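Local coordinates for SusD homolog (Bacteroides thetaiotaomicron VPI-5482, PDB 3IV0), which is of uncertain function but, as a SusD-family protein of the outer membrane, probably binds glycans at the cell surface to assist their uptake, at residues Asn70-Met73 / Gly74-Arg77; Asn78-Pro81 / Asp82-Arg85; Asn447-Arg451 / Thr452-Val456. All blocks are in the same frame, centred on the assembly; numbering follows the deposited sequence. Where two conformers were deposited one is given.

How the interactions relate
Interactions 1 and 2 sit at the two ends of helix 73-79: the first starts it at Asp-72, the second turns the chain off it at Tyr-80. Their centres are about 10 Å apart, and they touch where Leu-76 CD1 packs on Arg-85 O at 3.3 Å. Interaction 3 starts a short helix much later in the sequence, yet its centre is only about 14 Å from that of interaction 1, and Asn-71 ND2 lies 3.7 Å from Met-449 CE. Interactions 2 and 3 do not meet, their nearest atoms being about 16 Å apart. All three are local structures at helix ends, and none is tied to a known binding site.

Interaction 1 of 3, residues Asn70-Met73 / Gly74-Arg77; sequences NNDM and GELR
A chi1 of -159° at Asp-72 swings its carboxylate away from the residue's own backbone N and across the first turn of helix 73-79, beside Glu-75. There OD1 draws a long, weak bond from Glu-75 N, 3.5 Å away, and the position of OD1 is somewhat uncertain. A water bridges the two segments, accepting from Gly-74 N at 2.8 Å and donating to Asp-72 OD1. Glu-75 bends at chi2 (-65°), which leads its own acid group away; the two carboxylates, their planes 82° apart, still come near each other, though the exact gap is doubtful. Asp-72 is thus the N-cap, a place suited to a short acidic side chain able to accept from the first N-H groups of a helix. Just before it Asn-71, with positive phi, ends helix 63-69 in a Schellman motif, and an inverse gamma turn centred on Asp-72 joins the two helices. The backbone then takes over: Leu-76 N donates to Asp-72 O at 3.0 Å and Arg-77 N to Met-73 O at 3.0 Å. On the buried side Met-73 (selenomethionine) and Leu-76 run side by side, the methyl CE of Met-73 lying 3.9 Å from Leu-76 CD2. Leu-76 also packs on Tyr-64 and Tyr-67 of helix 63-69, while Met-73 reaches Trp-461 and Trp-480; Arg-77 pairs with Glu-481 and donates to Trp-480 O.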
loop_
_atom_site.group_PDB
_atom_site.type_symbol
_atom_site.label_atom_id
_atom_site.label_comp_id
_atom_site.label_asym_id
_atom_site.label_seq_id
_atom_site.Cartn_x
_atom_site.Cartn_y
_atom_site.Cartn_z
ATOM N N ASN A 70 -0.276 -10.862 16.537
ATOM C CA ASN A 70 0.497 -12.049 16.887
ATOM C C ASN A 70 0.789 -12.972 15.738
ATOM O O ASN A 70 1.354 -14.052 15.915
ATOM C CB ASN A 70 -0.247 -12.837 17.962
ATOM C CG ASN A 70 -0.356 -12.094 19.277
ATOM O OD1 ASN A 70 0.505 -11.282 19.620
ATOM N ND2 ASN A 70 -1.432 -12.369 20.016
ATOM N N ASN A 71 0.383 -12.581 14.523
ATOM C CA ASN A 71 0.552 -13.446 13.365
ATOM C C ASN A 71 -0.109 -14.816 13.538
ATOM O O ASN A 71 0.336 -15.804 12.943
ATOM C CB ASN A 71 2.037 -13.566 12.972
ATOM C CG ASN A 71 2.232 -14.096 11.567
ATOM O OD1 ASN A 71 1.479 -13.711 10.655
ATOM N ND2 ASN A 71 3.173 -15.010 11.373
ATOM N N ASP A 72 -1.231 -14.840 14.272
ATOM C CA ASP A 72 -1.996 -16.058 14.503
ATOM C C ASP A 72 -3.038 -16.191 13.410
ATOM O O ASP A 72 -4.261 -16.139 13.666
ATOM C CB ASP A 72 -2.660 -15.982 15.892
ATOM C CG ASP A 72 -3.069 -17.356 16.470
ATOM O OD1 ASP A 72 -3.129 -18.410 15.781
ATOM O OD2 ASP A 72 -3.393 -17.339 17.687
HETATM N N MSE A 73 -2.554 -16.393 12.179
HETATM C CA MSE A 73 -3.430 -16.279 11.039
HETATM C C MSE A 73 -4.317 -17.500 10.937
HETATM O O MSE A 73 -5.424 -17.440 10.364
HETATM C CB MSE A 73 -2.617 -16.035 9.741
HETATM C CG MSE A 73 -1.622 -14.947 9.821
HETATM SE SE MSE A 73 -2.492 -13.225 10.288
HETATM C CE MSE A 73 -3.170 -12.824 8.513
ATOM N N GLY A 74 -3.887 -18.629 11.479
ATOM C CA GLY A 74 -4.719 -19.810 11.501
ATOM C C GLY A 74 -5.914 -19.627 12.431
ATOM O O GLY A 74 -7.034 -20.077 12.133
ATOM N N GLU A 75 -5.712 -18.960 13.558
ATOM C CA GLU A 75 -6.827 -18.733 14.485
ATOM C C GLU A 75 -7.736 -17.660 13.899
ATOM O O GLU A 75 -8.946 -17.685 14.099
ATOM C CB GLU A 75 -6.366 -18.315 15.891
ATOM C CG GLU A 75 -5.519 -19.319 16.639
ATOM C CD GLU A 75 -6.254 -20.605 16.989
ATOM O OE1 GLU A 75 -7.464 -20.760 16.664
ATOM O OE2 GLU A 75 -5.600 -21.478 17.612
ATOM N N LEU A 76 -7.181 -16.690 13.199
ATOM C CA LEU A 76 -8.004 -15.717 12.461
ATOM C C LEU A 76 -8.950 -16.459 11.473
ATOM O O LEU A 76 -10.151 -16.203 11.452
ATOM C CB LEU A 76 -7.112 -14.746 11.710
ATOM C CG LEU A 76 -7.800 -13.584 10.962
ATOM C CD1 LEU A 76 -8.392 -12.614 11.961
ATOM C CD2 LEU A 76 -6.810 -12.863 10.034
ATOM N N ARG A 77 -8.429 -17.366 10.665
ATOM C CA ARG A 77 -9.242 -18.108 9.702
ATOM C C ARG A 77 -10.256 -19.009 10.423
ATOM O O ARG A 77 -11.342 -19.364 9.905
ATOM C CB ARG A 77 -8.347 -18.959 8.808
ATOM C CG ARG A 77 -9.118 -19.965 7.940
ATOM C CD ARG A 77 -8.204 -20.870 7.136
ATOM N NE ARG A 77 -7.479 -21.819 7.967
ATOM C CZ ARG A 77 -6.431 -22.551 7.555
ATOM N NH1 ARG A 77 -5.950 -22.449 6.315
ATOM N NH2 ARG A 77 -5.852 -23.392 8.396
HETATM O O HOH W 1 -2.100 -19.399 13.542
#

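Interaction 2 of 3, residues Asn78-Pro81 / Asp82-Arg85; sequences NTYP and DDAR
Asp-83 OD1, resting 3.7 Å from Tyr-80 CB, accepts two bonds from Arg-85, one from its backbone N at 3.0 Å and one from NE at 3.1 Å, both arriving from the same face of the carboxylate. The other oxygen, OD2, takes Arg-85 NH2 at 2.9 Å on its syn side, completing a side-on salt bridge, and also accepts from a water. Bends at chi2 (84°) and chi3 (54°) curl the chain so that the guanidinium comes down beside the CD1-CE1 rim of Tyr-80, in line with Asp-83. Arg-85 CB lies over one ring face of Tyr-80, 3.6 Å from the centroid in a CH-pi contact, and Thr-79 CG2 covers the opposite face. The guanidinium is turned 65° from the ring, and Tyr-80 CE1 sits over the centre of its face at 3.7 Å, so this is no parallel stack. An alanine at Arg-85 would keep CB on the ring but is likely to leave the carboxylate of Asp-83 without its charged mate and the CD1-CE1 rim of the tyrosine without the guanidinium beside it. Asp-82 turns elsewhere, its OD1 accepting from His-464. Aspartate suits position 83 because its short side chain can catch the N-H two residues on, as in the Asx turn formed here beyond the end of helix 73-79.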
loop_
_atom_site.group_PDB
_atom_site.type_symbol
_atom_site.label_atom_id
_atom_site.label_comp_id
_atom_site.label_asym_id
_atom_site.label_seq_id
_atom_site.Cartn_x
_atom_site.Cartn_y
_atom_site.Cartn_z
ATOM N N ASN A 78 -9.945 -19.831 11.583
ATOM C CA ASN A 78 -10.937 -20.573 12.345
ATOM C C ASN A 78 -12.037 -19.675 12.975
ATOM O O ASN A 78 -13.197 -20.078 13.000
ATOM C CB ASN A 78 -10.225 -21.424 13.413
ATOM C CG ASN A 78 -11.164 -22.389 14.125
ATOM O OD1 ASN A 78 -11.408 -22.253 15.328
ATOM N ND2 ASN A 78 -11.678 -23.366 13.397
ATOM N N THR A 79 -11.710 -18.471 13.437
ATOM C CA THR A 79 -12.698 -17.624 14.120
ATOM C C THR A 79 -13.586 -16.880 13.125
ATOM O O THR A 79 -14.775 -16.698 13.393
ATOM C CB THR A 79 -12.006 -16.617 15.059
ATOM O OG1 THR A 79 -11.275 -17.336 16.074
ATOM C CG2 THR A 79 -12.995 -15.688 15.725
ATOM N N TYR A 80 -13.049 -16.534 11.957
ATOM C CA TYR A 80 -13.774 -15.764 10.943
ATOM C C TYR A 80 -13.623 -16.438 9.580
ATOM O O TYR A 80 -12.966 -15.917 8.677
ATOM C CB TYR A 80 -13.242 -14.338 10.872
ATOM C CG TYR A 80 -13.183 -13.582 12.170
ATOM C CD1 TYR A 80 -14.304 -13.014 12.730
ATOM C CD2 TYR A 80 -11.964 -13.420 12.838
ATOM C CE1 TYR A 80 -14.222 -12.297 13.910
ATOM C CE2 TYR A 80 -11.881 -12.720 14.003
ATOM C CZ TYR A 80 -13.010 -12.142 14.544
ATOM O OH TYR A 80 -12.905 -11.419 15.718
ATOM N N PRO A 81 -14.192 -17.626 9.408
ATOM C CA PRO A 81 -13.820 -18.410 8.244
ATOM C C PRO A 81 -14.168 -17.859 6.869
ATOM O O PRO A 81 -13.483 -18.183 5.918
ATOM C CB PRO A 81 -14.567 -19.726 8.441
ATOM C CG PRO A 81 -15.479 -19.543 9.583
ATOM C CD PRO A 81 -15.045 -18.373 10.363
ATOM N N ASP A 82 -15.279 -17.122 6.783
ATOM C CA ASP A 82 -15.813 -16.722 5.472
ATOM C C ASP A 82 -16.018 -15.216 5.281
ATOM O O ASP A 82 -16.213 -14.751 4.119
ATOM C CB ASP A 82 -17.145 -17.446 5.196
ATOM C CG ASP A 82 -16.978 -18.911 4.958
ATOM O OD1 ASP A 82 -15.939 -19.345 4.417
ATOM O OD2 ASP A 82 -17.923 -19.671 5.263
ATOM N N ASP A 83 -15.941 -14.448 6.364
ATOM C CA ASP A 83 -16.406 -13.068 6.354
ATOM C C ASP A 83 -15.285 -12.030 6.348
ATOM O O ASP A 83 -14.103 -12.371 6.159
ATOM C CB ASP A 83 -17.467 -12.825 7.443
ATOM C CG ASP A 83 -16.897 -12.642 8.839
ATOM O OD1 ASP A 83 -15.692 -12.340 9.015
ATOM O OD2 ASP A 83 -17.715 -12.745 9.782
ATOM N N ALA A 84 -15.647 -10.760 6.458
ATOM C CA ALA A 84 -14.696 -9.667 6.211
ATOM C C ALA A 84 -13.699 -9.426 7.321
ATOM O O ALA A 84 -12.904 -8.486 7.223
ATOM C CB ALA A 84 -15.433 -8.334 5.857
ATOM N N ARG A 85 -13.736 -10.221 8.388
ATOM C CA ARG A 85 -12.708 -10.161 9.421
ATOM C C ARG A 85 -11.632 -11.202 9.233
ATOM O O ARG A 85 -10.687 -11.242 10.012
ATOM C CB ARG A 85 -13.312 -10.270 10.832
ATOM C CG ARG A 85 -14.070 -9.055 11.296
ATOM C CD ARG A 85 -15.518 -9.003 10.828
ATOM N NE ARG A 85 -16.305 -10.189 11.145
ATOM C CZ ARG A 85 -16.929 -10.415 12.293
ATOM N NH1 ARG A 85 -16.914 -9.526 13.270
ATOM N NH2 ARG A 85 -17.625 -11.536 12.433
HETATM O O HOH W 2 -17.272 -15.264 11.442
#

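Interaction 3 of 3, residues Asn447-Arg451 / Thr452-Val456; sequences NPMTR and TNFNV
Thr-450 OG1 accepts from Asn-453 N at 3.0 Å, the capping bond that starts helix 451-455. Its chi1 of 73° sets the hydroxyl between the residue's own N and carbonyl carbon, where it can reach over the first turn; threonine suits this N-cap because its hydroxyl, one bond from CB, can accept from the N-H three residues on. Thr-450 O, in turn, accepts an almost straight bond from Phe-454 N at 2.9 Å, and Arg-451 O one from Asn-455 N. On the inner side selenomethionine Met-449 brings SE to the rim of the Phe-454 ring, 5.5 Å from the centroid and 82° off the normal, a Met-aromatic contact made at the edge; the same atom lies 4.0 Å from Phe-454 CB.

Two waters extend these contacts. One accepts from both Thr-450 N and Asn-453 ND2, so the side chain of Asn-453 packs against the Thr-450 hydroxyl, but its polar link to Thr-450 N runs through water, in place of the direct bond of a capping box. The other accepts from Arg-451 NE at 2.9 Å and donates to Asn-455 OD1, linking two side chains one turn apart; the extended arginine lets NE reach it. Farther out, Tyr-440 meets the Phe-454 ring edge-to-face, Trp-459 lies against it at an inclined angle, and Val-434 and Phe-219 bring helices 429-436 and 202-219 to it. The chemistry is therefore divided: the flank facing the core is apolar, a thioether-type chain (selenium here) against the edge of a phenyl ring, while the outer flank is polar, its hydroxyl cap and water bridges compatible with solvent.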
loop_
_atom_site.group_PDB
_atom_site.type_symbol
_atom_site.label_atom_id
_atom_site.label_comp_id
_atom_site.label_asym_id
_atom_site.label_seq_id
_atom_site.Cartn_x
_atom_site.Cartn_y
_atom_site.Cartn_z
ATOM N N ASN A 447 6.714 -7.355 17.635
ATOM C CA ASN A 447 5.939 -8.601 17.610
ATOM C C ASN A 447 6.455 -9.457 16.445
ATOM O O ASN A 447 5.720 -9.757 15.507
ATOM C CB ASN A 447 4.424 -8.348 17.414
ATOM C CG ASN A 447 3.779 -7.567 18.546
ATOM O OD1 ASN A 447 4.428 -7.104 19.478
ATOM N ND2 ASN A 447 2.487 -7.398 18.452
ATOM N N PRO A 448 7.733 -9.836 16.477
ATOM C CA PRO A 448 8.340 -10.518 15.335
ATOM C C PRO A 448 7.842 -11.946 15.192
ATOM O O PRO A 448 7.328 -12.548 16.157
ATOM C CB PRO A 448 9.830 -10.574 15.689
ATOM C CG PRO A 448 9.829 -10.608 17.180
ATOM C CD PRO A 448 8.681 -9.731 17.605
HETATM N N MSE A 449 7.985 -12.508 14.001
HETATM C CA MSE A 449 7.877 -13.953 13.852
HETATM C C MSE A 449 9.293 -14.521 13.894
HETATM O O MSE A 449 10.284 -13.771 13.848
HETATM C CB MSE A 449 7.169 -14.332 12.536
HETATM C CG MSE A 449 7.932 -13.988 11.264
HETATM SE SE MSE A 449 6.945 -14.285 9.622
HETATM C CE MSE A 449 5.650 -12.852 9.758
ATOM N N THR A 450 9.445 -15.838 13.894
ATOM C CA THR A 450 10.777 -16.412 13.820
ATOM C C THR A 450 11.277 -16.479 12.382
ATOM O O THR A 450 10.486 -16.535 11.416
ATOM C CB THR A 450 10.860 -17.821 14.431
ATOM O OG1 THR A 450 10.215 -18.741 13.566
ATOM C CG2 THR A 450 10.209 -17.865 15.824
ATOM N N ARG A 451 12.588 -16.520 12.202
ATOM C CA ARG A 451 13.142 -16.575 10.867
ATOM C C ARG A 451 12.774 -17.902 10.204
ATOM O O ARG A 451 12.496 -17.954 8.991
ATOM C CB ARG A 451 14.652 -16.323 10.866
ATOM C CG ARG A 451 15.210 -16.302 9.488
ATOM C CD ARG A 451 16.664 -15.905 9.501
ATOM N NE ARG A 451 17.177 -15.794 8.155
ATOM C CZ ARG A 451 18.462 -15.627 7.858
ATOM N NH1 ARG A 451 19.362 -15.542 8.824
ATOM N NH2 ARG A 451 18.832 -15.536 6.598
ATOM N N THR A 452 12.803 -18.996 10.962
ATOM C CA THR A 452 12.438 -20.299 10.395
ATOM C C THR A 452 10.991 -20.250 9.890
ATOM O O THR A 452 10.706 -20.714 8.794
ATOM C CB THR A 452 12.580 -21.437 11.403
ATOM O OG1 THR A 452 13.926 -21.450 11.923
ATOM C CG2 THR A 452 12.302 -22.750 10.717
ATOM N N ASN A 453 10.102 -19.680 10.680
ATOM C CA ASN A 453 8.693 -19.588 10.272
ATOM C C ASN A 453 8.557 -18.711 9.046
ATOM O O ASN A 453 7.885 -19.103 8.088
ATOM C CB ASN A 453 7.834 -19.111 11.420
ATOM C CG ASN A 453 7.626 -20.187 12.491
ATOM O OD1 ASN A 453 7.876 -21.369 12.259
ATOM N ND2 ASN A 453 7.099 -19.779 13.604
ATOM N N PHE A 454 9.267 -17.601 9.026
ATOM C CA PHE A 454 9.333 -16.807 7.790
ATOM C C PHE A 454 9.746 -17.649 6.615
ATOM O O PHE A 454 9.133 -17.580 5.517
ATOM C CB PHE A 454 10.319 -15.675 7.992
ATOM C CG PHE A 454 10.504 -14.788 6.797
ATOM C CD1 PHE A 454 11.460 -15.094 5.839
ATOM C CD2 PHE A 454 9.789 -13.626 6.665
ATOM C CE1 PHE A 454 11.684 -14.251 4.769
ATOM C CE2 PHE A 454 10.020 -12.784 5.591
ATOM C CZ PHE A 454 10.941 -13.095 4.643
ATOM N N ASN A 455 10.803 -18.432 6.786
ATOM C CA ASN A 455 11.364 -19.213 5.694
ATOM C C ASN A 455 10.404 -20.254 5.137
ATOM O O ASN A 455 10.543 -20.655 3.986
ATOM C CB ASN A 455 12.661 -19.908 6.159
ATOM C CG ASN A 455 13.809 -18.952 6.379
ATOM O OD1 ASN A 455 13.833 -17.851 5.829
ATOM N ND2 ASN A 455 14.817 -19.404 7.135
ATOM N N VAL A 456 9.458 -20.712 5.939
ATOM C CA VAL A 456 8.460 -21.672 5.492
ATOM C C VAL A 456 7.109 -20.980 5.202
ATOM O O VAL A 456 6.087 -21.657 5.080
ATOM C CB VAL A 456 8.291 -22.884 6.466
ATOM C CG1 VAL A 456 9.593 -23.688 6.539
ATOM C CG2 VAL A 456 7.862 -22.491 7.851
HETATM O O HOH W 3 6.815 -17.152 14.472
HETATM O O HOH W 4 15.511 -15.822 5.801
#